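Local atomic coordinates of glutathione S-transferase (PDB entry 5ZFG), a protein that probably catalyses the conjugation of glutathione to electrophilic compounds and metabolises the organophosphate insecticide diazinon in the silkworm. Residues Leu3-Val8 with Pro55-Glu60. Sequence-based numbering, arbitrary orientation.
Sequences LKLYAV and PVLDDE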
loop_
_atom_site.group_PDB
_atom_site.type_symbol
_atom_site.label_atom_id
_atom_site.label_comp_id
_atom_site.label_asym_id
_atom_site.label_seq_id
_atom_site.Cartn_x
_atom_site.Cartn_y
_atom_site.Cartn_z
ATOM N N LEU B 3 -13.423 -16.233 12.796
ATOM C CA LEU B 3 -12.533 -15.197 12.282
ATOM C C LEU B 3 -12.271 -14.158 13.367
ATOM O O LEU B 3 -13.209 -13.628 13.966
ATOM C CB LEU B 3 -13.174 -14.547 11.063
ATOM C CG LEU B 3 -12.469 -13.467 10.246
ATOM C CD1 LEU B 3 -11.163 -14.012 9.722
ATOM C CD2 LEU B 3 -13.340 -13.062 9.094
ATOM N N LYS B 4 -10.999 -13.850 13.614
ATOM C CA LYS B 4 -10.609 -13.018 14.747
ATOM C C LYS B 4 -9.857 -11.789 14.256
ATOM O O LYS B 4 -8.912 -11.915 13.468
ATOM C CB LYS B 4 -9.737 -13.807 15.717
ATOM C CG LYS B 4 -10.458 -15.021 16.351
ATOM C CD LYS B 4 -9.585 -15.678 17.406
ATOM C CE LYS B 4 -10.085 -17.069 17.755
ATOM N NZ LYS B 4 -9.374 -17.579 18.960
ATOM N N LEU B 5 -10.264 -10.614 14.731
ATOM C CA LEU B 5 -9.587 -9.359 14.398
ATOM C C LEU B 5 -8.998 -8.732 15.653
ATOM O O LEU B 5 -9.734 -8.372 16.579
ATOM C CB LEU B 5 -10.541 -8.369 13.735
ATOM C CG LEU B 5 -9.896 -7.046 13.342
ATOM C CD1 LEU B 5 -8.956 -7.256 12.152
ATOM C CD2 LEU B 5 -10.966 -6.009 13.003
ATOM N N TYR B 6 -7.682 -8.557 15.654
ATOM C CA TYR B 6 -6.983 -7.825 16.704
ATOM C C TYR B 6 -6.881 -6.361 16.292
ATOM O O TYR B 6 -6.245 -6.042 15.283
ATOM C CB TYR B 6 -5.607 -8.442 16.950
ATOM C CG TYR B 6 -5.717 -9.863 17.470
ATOM C CD1 TYR B 6 -5.621 -10.128 18.828
ATOM C CD2 TYR B 6 -5.968 -10.930 16.608
ATOM C CE1 TYR B 6 -5.741 -11.419 19.315
ATOM C CE2 TYR B 6 -6.092 -12.236 17.087
ATOM C CZ TYR B 6 -5.973 -12.470 18.444
ATOM O OH TYR B 6 -6.102 -13.758 18.942
ATOM N N ALA B 7 -7.527 -5.478 17.054
ATOM C CA ALA B 7 -7.750 -4.097 16.634
ATOM C C ALA B 7 -7.590 -3.168 17.831
ATOM O O ALA B 7 -7.545 -3.617 18.978
ATOM C CB ALA B 7 -9.152 -3.932 16.023
ATOM N N VAL B 8 -7.522 -1.854 17.564
ATOM C CA VAL B 8 -7.507 -0.840 18.612
ATOM C C VAL B 8 -8.645 0.144 18.356
ATOM O O VAL B 8 -8.938 0.491 17.206
ATOM C CB VAL B 8 -6.127 -0.137 18.702
ATOM C CG1 VAL B 8 -5.867 0.798 17.512
ATOM C CG2 VAL B 8 -5.990 0.601 20.024
ATOM N N PRO B 55 -4.098 -3.279 12.803
ATOM C CA PRO B 55 -4.660 -4.585 13.159
ATOM C C PRO B 55 -3.944 -5.815 12.594
ATOM O O PRO B 55 -3.066 -5.709 11.730
ATOM C CB PRO B 55 -6.075 -4.495 12.581
ATOM C CG PRO B 55 -5.880 -3.723 11.311
ATOM C CD PRO B 55 -4.856 -2.659 11.692
ATOM N N VAL B 56 -4.362 -6.995 13.060
ATOM C CA VAL B 56 -3.992 -8.259 12.424
ATOM C C VAL B 56 -5.210 -9.173 12.457
ATOM O O VAL B 56 -5.982 -9.159 13.419
ATOM C CB VAL B 56 -2.749 -8.907 13.087
ATOM C CG1 VAL B 56 -2.986 -9.258 14.570
ATOM C CG2 VAL B 56 -2.276 -10.128 12.296
ATOM N N LEU B 57 -5.412 -9.916 11.373
ATOM C CA LEU B 57 -6.516 -10.862 11.232
ATOM C C LEU B 57 -6.017 -12.280 11.441
ATOM O O LEU B 57 -4.947 -12.649 10.953
ATOM C CB LEU B 57 -7.142 -10.733 9.840
ATOM C CG LEU B 57 -8.430 -11.498 9.541
ATOM C CD1 LEU B 57 -9.638 -10.791 10.140
ATOM C CD2 LEU B 57 -8.593 -11.670 8.025
ATOM N N ASP B 58 -6.798 -13.078 12.168
ATOM C CA ASP B 58 -6.562 -14.513 12.292
ATOM C C ASP B 58 -7.765 -15.233 11.690
ATOM O O ASP B 58 -8.851 -15.243 12.282
ATOM C CB ASP B 58 -6.339 -14.903 13.752
ATOM C CG ASP B 58 -6.264 -16.420 13.958
ATOM O OD1 ASP B 58 -6.297 -17.187 12.968
ATOM O OD2 ASP B 58 -6.171 -16.840 15.130
ATOM N N ASP B 59 -7.572 -15.821 10.512
ATOM C CA ASP B 59 -8.619 -16.569 9.809
ATOM C C ASP B 59 -8.236 -18.041 9.896
ATOM O O ASP B 59 -7.481 -18.553 9.067
ATOM C CB ASP B 59 -8.781 -16.115 8.352
ATOM C CG ASP B 59 -10.067 -16.643 7.719
ATOM O OD1 ASP B 59 -10.824 -17.366 8.420
ATOM O OD2 ASP B 59 -10.337 -16.342 6.536
ATOM N N GLU B 60 -8.739 -18.715 10.931
ATOM C CA GLU B 60 -8.513 -20.150 11.098
ATOM C C GLU B 60 -7.021 -20.479 11.060
ATOM O O GLU B 60 -6.599 -21.495 10.512
ATOM C CB GLU B 60 -9.287 -20.934 10.031
ATOM C CG GLU B 60 -9.450 -22.421 10.284
ATOM C CD GLU B 60 -10.416 -23.077 9.310
ATOM O OE1 GLU B 60 -10.844 -24.221 9.577
ATOM O OE2 GLU B 60 -10.743 -22.453 8.276
HETATM O O HOH W 1 -5.658 -15.980 17.539
#
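The Tyr6 ring turns an edge to the neighbouring strand: Val56 O lies in the ring plane, 3.6 Å from CD2, and Asp58 CB sits farther along the same rim, near CE2. Val56 CG1 packs against Tyr6 CB at 3.6 Å, the two side chains running side by side in the same direction, and Tyr45 and Met48 of helix 43-48 touch both. At the far end of the ring one water joins Tyr6 OH to Asp58 OD2, to which it donates at 2.6 Å; the other carboxylate oxygen, OD1, accepts from Gly61 N. Beneath these side chains, two pairs of backbone hydrogen bonds link Tyr6 with Val56 and Lys4 with Asp58, the straightest being Asp58 N to Lys4 O (2.7 Å, 178° at the hydrogen). These are central antiparallel strands of the thioredoxin-like N-terminal domain of the glutathione transferases, and the second begins just after the cis-Pro55 of that fold. On the other face Leu3, Leu5 and Leu57 form an apolar layer, with Leu5 against helix 12-23 and Leu57 against helix 67-78. Leu57 CG swings away from the backbone N (chi1 -172°), which brings CD1 to 3.6 Å from Leu3 CD1; Leu5 CD1 is a little farther from it. Cutting Leu57 back to an alanine is likely to open a gap between Leu3 and helix 67-78, where Ile70, Tyr73 and Ile74 now touch the leucine. Leu5 CD1 also lies alongside Pro55 CB, while Leu3 CD1 rests 3.5 Å from Asp59 CB, beside a carboxylate whose OD2 is hydrogen-bonded by the hydroxyls of Tyr73 and Tyr78.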